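Local coordinates for putative lipoprotein (Pseudomonas protegens, PDB 4KT3) that probably serves as the immunity protein that binds a type VI secretion peptidoglycan glycoside hydrolase effector and guards its producer against it, at residues Lys33-Gln38 / Lys99-Ala104; Gly43-Gly48 / Asp64-Tyr69; Pro57-Tyr62 / Leu82-Leu87; Asp91-Asn96 / Ser126-Leu131. All blocks are in the same frame, centred on the assembly; numbering follows the deposited sequence.

Contact 1 (Lys33-Gln38 / Lys99-Ala104); sequences KHQDYQ and KRLDGA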
loop_
_atom_site.group_PDB
_atom_site.type_symbol
_atom_site.label_atom_id
_atom_site.label_comp_id
_atom_site.label_asym_id
_atom_site.label_seq_id
_atom_site.Cartn_x
_atom_site.Cartn_y
_atom_site.Cartn_z
ATOM N N LYS B 33 -17.109 0.447 4.281
ATOM C CA LYS B 33 -18.220 0.029 5.142
ATOM C C LYS B 33 -18.847 -1.255 4.604
ATOM O O LYS B 33 -19.190 -2.158 5.363
ATOM C CB LYS B 33 -19.284 1.129 5.226
ATOM N N HIS B 34 -18.977 -1.330 3.285
ATOM C CA HIS B 34 -19.553 -2.493 2.614
ATOM C C HIS B 34 -18.665 -3.744 2.713
ATOM O O HIS B 34 -19.159 -4.863 2.598
ATOM C CB HIS B 34 -19.825 -2.150 1.143
ATOM C CG HIS B 34 -20.436 -3.269 0.353
ATOM N ND1 HIS B 34 -21.723 -3.718 0.564
ATOM C CD2 HIS B 34 -19.939 -4.018 -0.661
ATOM C CE1 HIS B 34 -21.989 -4.700 -0.279
ATOM N NE2 HIS B 34 -20.923 -4.901 -1.035
ATOM N N GLN B 35 -17.363 -3.560 2.925
ATOM C CA GLN B 35 -16.446 -4.698 3.036
ATOM C C GLN B 35 -16.116 -5.034 4.487
ATOM O O GLN B 35 -15.242 -5.863 4.747
ATOM C CB GLN B 35 -15.123 -4.393 2.337
ATOM C CG GLN B 35 -15.217 -3.578 1.065
ATOM C CD GLN B 35 -15.288 -4.441 -0.170
ATOM O OE1 GLN B 35 -16.220 -4.324 -0.963
ATOM N NE2 GLN B 35 -14.296 -5.307 -0.351
ATOM N N ASP B 36 -16.799 -4.384 5.425
ATOM C CA ASP B 36 -16.372 -4.380 6.824
ATOM C C ASP B 36 -15.018 -3.655 6.973
ATOM O O ASP B 36 -14.956 -2.430 6.857
ATOM C CB ASP B 36 -16.271 -5.808 7.361
ATOM N N TYR B 37 -13.944 -4.401 7.233
ATOM C CA TYR B 37 -12.600 -3.826 7.387
ATOM C C TYR B 37 -12.332 -3.208 8.770
ATOM O O TYR B 37 -11.176 -3.003 9.132
ATOM C CB TYR B 37 -12.292 -2.781 6.308
ATOM C CG TYR B 37 -11.705 -3.315 5.019
ATOM C CD1 TYR B 37 -10.464 -3.937 4.990
ATOM C CD2 TYR B 37 -12.379 -3.150 3.825
ATOM C CE1 TYR B 37 -9.921 -4.397 3.791
ATOM C CE2 TYR B 37 -11.854 -3.603 2.632
ATOM C CZ TYR B 37 -10.630 -4.223 2.615
ATOM O OH TYR B 37 -10.136 -4.657 1.404
ATOM N N GLN B 38 -13.380 -2.880 9.523
ATOM C CA GLN B 38 -13.213 -2.501 10.930
ATOM C C GLN B 38 -12.607 -1.114 11.192
ATOM O O GLN B 38 -11.775 -0.977 12.084
ATOM C CB GLN B 38 -12.326 -3.544 11.622
ATOM N N LYS B 99 -8.962 -5.199 -7.420
ATOM C CA LYS B 99 -10.395 -5.378 -7.275
ATOM C C LYS B 99 -11.077 -4.023 -7.309
ATOM O O LYS B 99 -10.652 -3.085 -6.636
ATOM C CB LYS B 99 -10.712 -6.057 -5.946
ATOM N N ARG B 100 -12.129 -3.922 -8.113
ATOM C CA ARG B 100 -12.976 -2.742 -8.104
ATOM C C ARG B 100 -13.982 -2.864 -6.961
ATOM O O ARG B 100 -14.774 -3.812 -6.913
ATOM C CB ARG B 100 -13.699 -2.603 -9.444
ATOM C CG ARG B 100 -14.689 -1.448 -9.499
ATOM C CD ARG B 100 -15.357 -1.370 -10.868
ATOM N NE ARG B 100 -14.782 -0.322 -11.710
ATOM C CZ ARG B 100 -14.576 -0.418 -13.022
ATOM N NH1 ARG B 100 -14.883 -1.527 -13.690
ATOM N NH2 ARG B 100 -14.060 0.609 -13.679
ATOM N N LEU B 101 -13.961 -1.915 -6.034
ATOM C CA LEU B 101 -14.891 -1.966 -4.917
ATOM C C LEU B 101 -16.308 -1.653 -5.389
ATOM O O LEU B 101 -16.509 -0.956 -6.387
ATOM C CB LEU B 101 -14.464 -1.017 -3.798
ATOM C CG LEU B 101 -13.401 -1.595 -2.862
ATOM C CD1 LEU B 101 -12.076 -1.786 -3.594
ATOM C CD2 LEU B 101 -13.214 -0.724 -1.634
ATOM N N ASP B 102 -17.290 -2.184 -4.669
ATOM C CA ASP B 102 -18.679 -2.098 -5.090
ATOM C C ASP B 102 -19.600 -1.952 -3.884
ATOM O O ASP B 102 -19.143 -1.754 -2.761
ATOM C CB ASP B 102 -19.045 -3.348 -5.887
ATOM C CG ASP B 102 -18.924 -4.616 -5.064
ATOM O OD1 ASP B 102 -18.591 -4.514 -3.861
ATOM O OD2 ASP B 102 -19.167 -5.711 -5.619
ATOM N N GLY B 103 -20.899 -2.057 -4.120
ATOM C CA GLY B 103 -21.875 -1.852 -3.065
ATOM C C GLY B 103 -22.842 -0.761 -3.459
ATOM O O GLY B 103 -22.468 0.205 -4.132
ATOM N N ALA B 104 -24.085 -0.907 -3.028
ATOM C CA ALA B 104 -25.143 0.007 -3.443
ATOM C C ALA B 104 -24.858 1.435 -3.003
ATOM O O ALA B 104 -25.055 2.362 -3.772
ATOM C CB ALA B 104 -26.477 -0.453 -2.904
#
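The backbone of His34, on helix 21-34, comes within 6.2 Å of that of Gly103 (CA to CA), in the link between edge strand 99-100 of the antiparallel sheet and helix 104-117, of which Gly103 is the N-cap. With no CB in the way, Gly103 brings its CA over the centre of the His34 imidazole in a CH-pi contact, 3.8 Å from the ring centroid and 9° off the ring normal. The His34 CG, anti to the backbone N (chi1 -179°), places the ring against Gly103 and Asp102. Its CD2 also approaches the backbone O of Asp102 at 3.2 Å, and the Asp102 carboxylate stands steeply to the ring, the two planes 78° apart. Gln35, bent at its second torsion, crosses the same carboxylate at about a right angle and lays its amide carbon CD 4.3 Å from CG of the buried Leu101. Leu101 in turn packs on Ala31 and Leu32 of helix 21-34 and on Phe83 of the sheet. No hydrogen bond joins the two segments; Gln35 OE1 stops 3.7 Å from Asp102 OD1.

Contact 2 (Gly43-Gly48 / Asp64-Tyr69); sequences GVFIDG and DFSLGY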
loop_
_atom_site.group_PDB
_atom_site.type_symbol
_atom_site.label_atom_id
_atom_site.label_comp_id
_atom_site.label_asym_id
_atom_site.label_seq_id
_atom_site.Cartn_x
_atom_site.Cartn_y
_atom_site.Cartn_z
ATOM N N GLY B 43 -5.852 1.626 16.720
ATOM C CA GLY B 43 -4.669 1.299 15.942
ATOM C C GLY B 43 -4.888 1.306 14.443
ATOM O O GLY B 43 -3.924 1.306 13.689
ATOM N N VAL B 44 -6.146 1.324 14.008
ATOM C CA VAL B 44 -6.461 1.327 12.585
ATOM C C VAL B 44 -6.464 2.749 12.027
ATOM O O VAL B 44 -6.915 3.686 12.688
ATOM C CB VAL B 44 -7.827 0.678 12.315
ATOM C CG1 VAL B 44 -8.177 0.761 10.844
ATOM C CG2 VAL B 44 -7.831 -0.773 12.786
ATOM N N PHE B 45 -5.966 2.911 10.808
ATOM C CA PHE B 45 -5.932 4.231 10.183
ATOM C C PHE B 45 -6.091 4.145 8.677
ATOM O O PHE B 45 -5.765 3.141 8.064
ATOM C CB PHE B 45 -4.592 4.899 10.463
ATOM C CG PHE B 45 -3.424 4.132 9.920
ATOM C CD1 PHE B 45 -3.071 4.243 8.587
ATOM C CD2 PHE B 45 -2.698 3.281 10.736
ATOM C CE1 PHE B 45 -2.012 3.539 8.073
ATOM C CE2 PHE B 45 -1.631 2.568 10.233
ATOM C CZ PHE B 45 -1.284 2.690 8.896
ATOM N N ILE B 46 -6.601 5.224 8.095
ATOM C CA ILE B 46 -6.513 5.449 6.669
ATOM C C ILE B 46 -5.555 6.608 6.464
ATOM O O ILE B 46 -5.704 7.654 7.089
ATOM C CB ILE B 46 -7.885 5.793 6.062
ATOM C CG1 ILE B 46 -8.802 4.571 6.121
ATOM C CG2 ILE B 46 -7.741 6.273 4.616
ATOM C CD1 ILE B 46 -10.216 4.846 5.670
ATOM N N ASP B 47 -4.584 6.417 5.574
ATOM C CA ASP B 47 -3.569 7.426 5.302
ATOM C C ASP B 47 -3.633 7.850 3.838
ATOM O O ASP B 47 -3.412 7.030 2.938
ATOM C CB ASP B 47 -2.199 6.826 5.593
ATOM C CG ASP B 47 -1.083 7.844 5.579
ATOM O OD1 ASP B 47 -1.296 8.999 5.171
ATOM O OD2 ASP B 47 0.035 7.464 5.978
ATOM N N GLY B 48 -3.905 9.129 3.594
ATOM C CA GLY B 48 -3.946 9.644 2.235
ATOM C C GLY B 48 -2.707 10.432 1.843
ATOM O O GLY B 48 -2.653 10.989 0.749
ATOM N N ASP B 64 -4.636 8.248 -3.802
ATOM C CA ASP B 64 -4.339 6.945 -3.206
ATOM C C ASP B 64 -4.419 6.993 -1.677
ATOM O O ASP B 64 -4.103 8.019 -1.049
ATOM C CB ASP B 64 -2.938 6.470 -3.597
ATOM C CG ASP B 64 -2.803 6.112 -5.066
ATOM O OD1 ASP B 64 -3.767 6.257 -5.849
ATOM O OD2 ASP B 64 -1.680 5.707 -5.437
ATOM N N PHE B 65 -4.809 5.865 -1.081
ATOM C CA PHE B 65 -4.972 5.757 0.364
ATOM C C PHE B 65 -4.508 4.395 0.830
ATOM O O PHE B 65 -4.754 3.387 0.164
ATOM C CB PHE B 65 -6.446 5.912 0.765
ATOM C CG PHE B 65 -7.037 7.216 0.371
ATOM C CD1 PHE B 65 -6.972 8.305 1.229
ATOM C CD2 PHE B 65 -7.647 7.370 -0.871
ATOM C CE1 PHE B 65 -7.505 9.521 0.861
ATOM C CE2 PHE B 65 -8.182 8.586 -1.237
ATOM C CZ PHE B 65 -8.119 9.659 -0.368
ATOM N N SER B 66 -3.836 4.359 1.974
ATOM C CA SER B 66 -3.500 3.083 2.586
ATOM C C SER B 66 -4.378 2.856 3.806
ATOM O O SER B 66 -4.766 3.804 4.492
ATOM C CB SER B 66 -2.028 3.041 2.983
ATOM O OG SER B 66 -1.765 3.913 4.054
ATOM N N LEU B 67 -4.699 1.590 4.057
ATOM C CA LEU B 67 -5.448 1.178 5.228
ATOM C C LEU B 67 -4.529 0.289 6.048
ATOM O O LEU B 67 -4.002 -0.710 5.555
ATOM C CB LEU B 67 -6.683 0.405 4.810
ATOM C CG LEU B 67 -7.506 -0.221 5.938
ATOM C CD1 LEU B 67 -8.079 0.844 6.863
ATOM C CD2 LEU B 67 -8.605 -1.081 5.340
ATOM N N GLY B 68 -4.310 0.661 7.297
ATOM C CA GLY B 68 -3.327 -0.032 8.098
ATOM C C GLY B 68 -3.674 -0.128 9.562
ATOM O O GLY B 68 -4.675 0.417 10.014
ATOM N N TYR B 69 -2.790 -0.795 10.295
ATOM C CA TYR B 69 -3.049 -1.197 11.650
ATOM C C TYR B 69 -1.740 -1.327 12.417
ATOM O O TYR B 69 -0.851 -2.062 11.992
ATOM C CB TYR B 69 -3.763 -2.547 11.603
ATOM C CG TYR B 69 -3.975 -3.188 12.944
ATOM C CD1 TYR B 69 -4.626 -2.502 13.949
ATOM C CD2 TYR B 69 -3.543 -4.487 13.196
ATOM C CE1 TYR B 69 -4.844 -3.069 15.176
ATOM C CE2 TYR B 69 -3.754 -5.074 14.430
ATOM C CZ TYR B 69 -4.408 -4.352 15.424
ATOM O OH TYR B 69 -4.651 -4.889 16.673
HETATM O O HOH W 1 0.653 4.553 4.753
HETATM O O HOH W 2 -4.411 10.756 -1.253
#
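The Phe45 ring lies with one face on the backbone of Gly68, whose C is 3.4 Å from Phe45 CE2 and whose CA makes a CH-pi contact 3.8 Å from the ring centroid. Phe45 CG stands between its backbone N and carbonyl carbon (chi1 61°), folding the ring back across the neighbouring strand, where glycine leaves room for it. Ser66 OG comes up at the edge of this ring. The edge of the Tyr69 ring meets Gly43 C, while its CD1 touches Val44 CG2; Phe65 presses CD1 against Gly48 CA at 3.5 Å and also meets Ile46 CG2. On the sheet face that carries Val44, Ile46, Leu67 and Tyr69, the methyl Leu67 CD1 touches both Val44 CG1 and Ile46 CG1. Helix 21-34 packs here, Leu32 on Ile46 and Leu28 on Phe65.

On the other face water 1 links Ser66 OG, at 2.6 Å, to Asp47 OD2, while OD1 of the same aspartate accepts from Asp49 N. Phe45 and Gly68 exchange two backbone hydrogen bonds, as do Asp47 and Ser66, with Asp47 N 2.8 Å from Ser66 O. Water 2 bridges Gly48 O and Asp64 O where the pairing ends. Hydrogen-bonded and non-hydrogen-bonded pairs alternate, the N-to-C directions of the two strands 168° apart, and edge strand 44-47 with strand 62-69 forms the first pairing of an antiparallel beta meander.

Contact 3 (Pro57-Tyr62 / Leu82-Leu87); sequences PPHPGY and LFSVSL
Tyr62 lies against the backbone of strand 78-86, its CD2 3.3 Å from Ser86 N and its CE2 3.7 Å from Ser86 CB. Ser84 CB packs obliquely near Tyr62 CB and CD2. With CG anti to the carbonyl carbon (chi1 -59°), the ring extends along the serine side of the strand, and beyond the contact it meets Gln127 and Arg128 of helix 125-129. The residue following the strand, Leu87, gives the one hydrogen bond across the contact, from its N to Gly61 O at 3.1 Å, and CA-H...O contacts run alongside it, among them Tyr62 CA to Val85 O at 3.1 Å. Leu87 CD1 approaches the Tyr62 carbonyl carbon, 3.4 Å from Tyr62 C.

Further out, His59 approaches Ser84 without bonding to it, ND1 and OG being 4.0 Å apart. Both are instead held by the carboxylate of Asp64, whose OD2 pairs with His59 ND1 and whose OD1 pairs with Ser84 OG. The other imidazole nitrogen, NE2, is bonded to Asn34 OD1 of the Uncharacterized protein chain, an arrangement consistent with Asp64 positioning a histidine at the interface with that partner, presumably the effector. The type II beta turn from His59 to Tyr62, closed by Tyr62 N to His59 O at 3.0 Å and with Gly61 at its third position, leads into strand 62-69, whose first residue pairs with Ser86 as an antiparallel non-hydrogen-bonded pair.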
loop_
_atom_site.group_PDB
_atom_site.type_symbol
_atom_site.label_atom_id
_atom_site.label_comp_id
_atom_site.label_asym_id
_atom_site.label_seq_id
_atom_site.Cartn_x
_atom_site.Cartn_y
_atom_site.Cartn_z
ATOM N N PRO B 57 -0.086 13.035 -6.445
ATOM C CA PRO B 57 -0.652 11.694 -6.246
ATOM C C PRO B 57 0.018 10.673 -7.178
ATOM O O PRO B 57 0.351 11.014 -8.313
ATOM C CB PRO B 57 -2.131 11.882 -6.575
ATOM C CG PRO B 57 -2.384 13.370 -6.413
ATOM C CD PRO B 57 -1.107 14.042 -6.785
ATOM N N PRO B 58 0.292 9.456 -6.678
ATOM C CA PRO B 58 1.048 8.477 -7.476
ATOM C C PRO B 58 0.366 7.996 -8.749
ATOM O O PRO B 58 1.065 7.552 -9.670
ATOM C CB PRO B 58 1.241 7.305 -6.503
ATOM C CG PRO B 58 1.186 7.939 -5.137
ATOM C CD PRO B 58 0.114 9.000 -5.286
ATOM N N HIS B 59 -0.964 8.059 -8.804
ATOM C CA HIS B 59 -1.711 7.563 -9.960
ATOM C C HIS B 59 -2.600 8.654 -10.513
ATOM O O HIS B 59 -3.633 8.963 -9.933
ATOM C CB HIS B 59 -2.518 6.323 -9.579
ATOM C CG HIS B 59 -1.632 5.178 -9.221
ATOM N ND1 HIS B 59 -1.283 4.881 -7.920
ATOM C CD2 HIS B 59 -0.939 4.321 -10.006
ATOM C CE1 HIS B 59 -0.434 3.870 -7.917
ATOM N NE2 HIS B 59 -0.202 3.518 -9.172
ATOM N N PRO B 60 -2.152 9.276 -11.610
ATOM C CA PRO B 60 -2.893 10.388 -12.213
ATOM C C PRO B 60 -4.375 10.072 -12.389
ATOM O O PRO B 60 -4.730 8.997 -12.882
ATOM C CB PRO B 60 -2.205 10.551 -13.563
ATOM C CG PRO B 60 -0.765 10.157 -13.273
ATOM C CD PRO B 60 -0.866 9.026 -12.291
ATOM N N GLY B 61 -5.227 11.001 -11.964
ATOM C CA GLY B 61 -6.669 10.808 -12.042
ATOM C C GLY B 61 -7.291 10.302 -10.753
ATOM O O GLY B 61 -8.522 10.287 -10.626
ATOM N N TYR B 62 -6.441 9.879 -9.812
ATOM C CA TYR B 62 -6.878 9.268 -8.552
ATOM C C TYR B 62 -6.159 9.900 -7.358
ATOM O O TYR B 62 -5.088 10.504 -7.501
ATOM C CB TYR B 62 -6.565 7.751 -8.549
ATOM C CG TYR B 62 -7.219 7.009 -9.683
ATOM C CD1 TYR B 62 -6.646 6.999 -10.947
ATOM C CD2 TYR B 62 -8.407 6.328 -9.498
ATOM C CE1 TYR B 62 -7.270 6.365 -12.011
ATOM C CE2 TYR B 62 -9.039 5.688 -10.547
ATOM C CZ TYR B 62 -8.465 5.696 -11.794
ATOM O OH TYR B 62 -9.091 5.063 -12.847
ATOM N N LEU B 82 -4.342 -0.939 -0.281
ATOM C CA LEU B 82 -3.867 0.249 -0.970
ATOM C C LEU B 82 -4.924 0.541 -2.020
ATOM O O LEU B 82 -5.188 -0.292 -2.881
ATOM C CB LEU B 82 -2.507 0.005 -1.637
ATOM C CG LEU B 82 -1.964 1.157 -2.499
ATOM C CD1 LEU B 82 -1.822 2.448 -1.705
ATOM C CD2 LEU B 82 -0.608 0.791 -3.131
ATOM N N PHE B 83 -5.535 1.717 -1.938
ATOM C CA PHE B 83 -6.695 2.056 -2.753
ATOM C C PHE B 83 -6.438 3.287 -3.595
ATOM O O PHE B 83 -5.714 4.195 -3.184
ATOM C CB PHE B 83 -7.905 2.324 -1.851
ATOM C CG PHE B 83 -8.246 1.177 -0.945
ATOM C CD1 PHE B 83 -7.709 1.102 0.335
ATOM C CD2 PHE B 83 -9.089 0.164 -1.376
ATOM C CE1 PHE B 83 -8.018 0.028 1.173
ATOM C CE2 PHE B 83 -9.405 -0.908 -0.538
ATOM C CZ PHE B 83 -8.868 -0.973 0.730
ATOM N N SER B 84 -7.078 3.323 -4.763
ATOM C CA SER B 84 -7.096 4.501 -5.617
ATOM C C SER B 84 -8.552 4.899 -5.838
ATOM O O SER B 84 -9.376 4.063 -6.220
ATOM C CB SER B 84 -6.417 4.216 -6.961
ATOM O OG SER B 84 -5.025 3.935 -6.804
ATOM N N VAL B 85 -8.857 6.171 -5.582
ATOM C CA VAL B 85 -10.202 6.712 -5.768
ATOM C C VAL B 85 -10.184 7.781 -6.861
ATOM O O VAL B 85 -9.405 8.731 -6.784
ATOM C CB VAL B 85 -10.713 7.371 -4.468
ATOM C CG1 VAL B 85 -12.100 7.940 -4.675
ATOM C CG2 VAL B 85 -10.694 6.366 -3.303
ATOM N N SER B 86 -11.015 7.632 -7.883
ATOM C CA SER B 86 -11.023 8.599 -8.978
ATOM C C SER B 86 -11.619 9.922 -8.562
ATOM O O SER B 86 -12.693 9.960 -7.988
ATOM C CB SER B 86 -11.795 8.083 -10.187
ATOM O OG SER B 86 -12.173 9.176 -11.030
ATOM N N LEU B 87 -10.911 11.005 -8.866
ATOM C CA LEU B 87 -11.398 12.345 -8.592
ATOM C C LEU B 87 -12.652 12.666 -9.386
ATOM O O LEU B 87 -13.470 13.463 -8.947
ATOM C CB LEU B 87 -10.345 13.385 -8.977
ATOM C CG LEU B 87 -9.193 13.657 -8.038
ATOM C CD1 LEU B 87 -8.292 12.449 -7.974
ATOM C CD2 LEU B 87 -8.430 14.876 -8.532
#

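Contact 4 (Asp91-Asn96 / Ser126-Leu131); sequences DTWEIN and SQREGL
Leu131 and Arg128 come up to the indole of Trp93 at different places. The methyl Leu131 CD1 approaches the five-membered ring obliquely, 4.0 Å from Trp93 CG, in an off-centre CH-pi contact 28° off the normal; Arg128 CD lies beside the nitrogen end, 3.9 Å from Trp93 NE1. The guanidinium of Arg128 is turned only 18° from the indole plane, whereas the Asp91 carboxylate and the Arg128 guanidinium are 73° apart. Asp91 and Arg128 cross at about a right angle and form no direct salt bridge. Water 3 spans them, giving a proton to Asp91 OD2 at 2.7 Å and accepting from Arg128 NH1 in the plane of the guanidinium.

The arrangement packs helix 125-129, with Leu131 following, onto strand 92-94 of the antiparallel sheet. Trp93 NE1 donates to Asp91 OD2 at 2.9 Å, which helps fix the turn of the indole, and this acceptor is met from above the carboxylate plane. Further partners hold the charged groups: Asp91 OD1 forms a salt bridge with Arg100, Arg128 NE with Glu134, and Arg128 NH1 bonds to Leu121 O. Ile95 crosses Leu131 at about a right angle, and its CG2, anti to the carbonyl carbon, reaches within 4.1 Å of Leu131 CD1.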
loop_
_atom_site.group_PDB
_atom_site.type_symbol
_atom_site.label_atom_id
_atom_site.label_comp_id
_atom_site.label_asym_id
_atom_site.label_seq_id
_atom_site.Cartn_x
_atom_site.Cartn_y
_atom_site.Cartn_z
ATOM N N ASP B 91 -14.770 6.139 -8.759
ATOM C CA ASP B 91 -14.401 4.733 -8.957
ATOM C C ASP B 91 -13.270 4.399 -7.996
ATOM O O ASP B 91 -12.251 5.113 -7.957
ATOM C CB ASP B 91 -13.953 4.493 -10.405
ATOM C CG ASP B 91 -13.993 3.024 -10.816
ATOM O OD1 ASP B 91 -14.792 2.237 -10.249
ATOM O OD2 ASP B 91 -13.225 2.668 -11.736
ATOM N N THR B 92 -13.420 3.287 -7.272
ATOM C CA THR B 92 -12.479 2.911 -6.222
ATOM C C THR B 92 -11.923 1.505 -6.447
ATOM O O THR B 92 -12.681 0.542 -6.581
ATOM C CB THR B 92 -13.137 3.019 -4.836
ATOM O OG1 THR B 92 -13.555 4.369 -4.625
ATOM C CG2 THR B 92 -12.179 2.599 -3.713
ATOM N N TRP B 93 -10.595 1.413 -6.491
ATOM C CA TRP B 93 -9.901 0.150 -6.697
ATOM C C TRP B 93 -8.928 -0.150 -5.568
ATOM O O TRP B 93 -8.250 0.739 -5.060
ATOM C CB TRP B 93 -9.092 0.193 -8.000
ATOM C CG TRP B 93 -9.919 0.111 -9.237
ATOM C CD1 TRP B 93 -10.662 1.113 -9.798
ATOM C CD2 TRP B 93 -10.088 -1.033 -10.072
ATOM N NE1 TRP B 93 -11.289 0.660 -10.933
ATOM C CE2 TRP B 93 -10.954 -0.658 -11.124
ATOM C CE3 TRP B 93 -9.595 -2.338 -10.036
ATOM C CZ2 TRP B 93 -11.329 -1.542 -12.129
ATOM C CZ3 TRP B 93 -9.968 -3.214 -11.040
ATOM C CH2 TRP B 93 -10.835 -2.814 -12.064
ATOM N N GLU B 94 -8.843 -1.422 -5.200
ATOM C CA GLU B 94 -7.729 -1.905 -4.396
ATOM C C GLU B 94 -6.685 -2.353 -5.414
ATOM O O GLU B 94 -6.938 -3.272 -6.197
ATOM C CB GLU B 94 -8.163 -3.065 -3.505
ATOM C CG GLU B 94 -7.381 -3.170 -2.198
ATOM C CD GLU B 94 -5.962 -3.672 -2.390
ATOM O OE1 GLU B 94 -5.699 -4.333 -3.409
ATOM O OE2 GLU B 94 -5.098 -3.399 -1.526
ATOM N N ILE B 95 -5.527 -1.696 -5.424
ATOM C CA ILE B 95 -4.620 -1.812 -6.565
ATOM C C ILE B 95 -3.483 -2.836 -6.393
ATOM O O ILE B 95 -2.618 -2.970 -7.264
ATOM C CB ILE B 95 -4.082 -0.429 -7.016
ATOM C CG1 ILE B 95 -3.319 0.292 -5.897
ATOM C CG2 ILE B 95 -5.231 0.440 -7.492
ATOM C CD1 ILE B 95 -2.527 1.499 -6.405
ATOM N N ASN B 96 -3.498 -3.572 -5.284
ATOM C CA ASN B 96 -2.641 -4.743 -5.155
ATOM C C ASN B 96 -3.387 -6.017 -5.562
ATOM O O ASN B 96 -2.889 -6.802 -6.364
ATOM C CB ASN B 96 -2.089 -4.844 -3.734
ATOM C CG ASN B 96 -0.954 -3.888 -3.503
ATOM O OD1 ASN B 96 -0.173 -3.616 -4.419
ATOM N ND2 ASN B 96 -0.852 -3.361 -2.295
ATOM N N SER B 126 -7.605 5.612 -19.888
ATOM C CA SER B 126 -6.144 5.681 -19.880
ATOM C C SER B 126 -5.584 5.779 -18.468
ATOM O O SER B 126 -4.626 5.093 -18.121
ATOM C CB SER B 126 -5.661 6.888 -20.682
ATOM O OG SER B 126 -5.836 6.668 -22.064
ATOM N N GLN B 127 -6.186 6.626 -17.646
ATOM C CA GLN B 127 -5.712 6.779 -16.279
ATOM C C GLN B 127 -5.963 5.483 -15.518
ATOM O O GLN B 127 -5.133 5.070 -14.709
ATOM C CB GLN B 127 -6.382 7.972 -15.589
ATOM C CG GLN B 127 -5.922 9.338 -16.109
ATOM C CD GLN B 127 -6.418 9.636 -17.504
ATOM O OE1 GLN B 127 -7.552 9.317 -17.862
ATOM N NE2 GLN B 127 -5.559 10.253 -18.312
ATOM N N ARG B 128 -7.107 4.847 -15.749
ATOM C CA ARG B 128 -7.397 3.595 -15.073
ATOM C C ARG B 128 -6.370 2.536 -15.459
ATOM O O ARG B 128 -5.911 1.767 -14.606
ATOM C CB ARG B 128 -8.829 3.100 -15.360
ATOM C CG ARG B 128 -9.194 1.823 -14.607
ATOM C CD ARG B 128 -10.695 1.538 -14.645
ATOM N NE ARG B 128 -11.205 1.549 -16.012
ATOM C CZ ARG B 128 -11.921 2.529 -16.561
ATOM N NH1 ARG B 128 -12.260 3.610 -15.870
ATOM N NH2 ARG B 128 -12.301 2.428 -17.825
ATOM N N GLU B 129 -5.986 2.511 -16.733
ATOM C CA GLU B 129 -4.960 1.571 -17.189
ATOM C C GLU B 129 -3.661 1.783 -16.428
ATOM O O GLU B 129 -2.916 0.832 -16.183
ATOM C CB GLU B 129 -4.733 1.694 -18.695
ATOM C CG GLU B 129 -5.913 1.142 -19.497
ATOM C CD GLU B 129 -5.862 1.481 -20.977
ATOM O OE1 GLU B 129 -4.910 2.165 -21.406
ATOM O OE2 GLU B 129 -6.791 1.064 -21.706
ATOM N N GLY B 130 -3.417 3.029 -16.035
ATOM C CA GLY B 130 -2.277 3.381 -15.205
ATOM C C GLY B 130 -2.266 2.785 -13.803
ATOM O O GLY B 130 -1.248 2.904 -13.100
ATOM N N LEU B 131 -3.366 2.162 -13.377
ATOM C CA LEU B 131 -3.363 1.422 -12.114
ATOM C C LEU B 131 -2.747 0.031 -12.279
ATOM O O LEU B 131 -2.422 -0.629 -11.301
ATOM C CB LEU B 131 -4.782 1.277 -11.548
ATOM C CG LEU B 131 -5.577 2.567 -11.351
ATOM C CD1 LEU B 131 -6.967 2.242 -10.784
ATOM C CD2 LEU B 131 -4.823 3.525 -10.448
HETATM O O HOH W 3 -11.721 4.492 -13.094
HETATM O O HOH W 4 -1.406 -2.406 -9.649
#

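Contacts 3 and 4 are buried, their centres about 7 Å apart, and share the sheet: strands 78-86 and 92-94 are neighbours, while Tyr62 and Pro60 of contact 3 touch helix 125-129 of contact 4. Contact 2, partly buried, lies at the edge strand 44-47, and its strand 62-69 is the neighbour of strand 78-86 of contact 3. Contact 1 lies at the surface by the opposite edge strand, 99-100, which pairs with strand 92-94 of contact 4. CH-pi and polar packing thus mark contact 1, backbone hydrogen bonds contact 2, a buried tyrosine beside a strand with a single hydrogen bond contact 3, and a water-bridged charge pair with apolar packing contact 4.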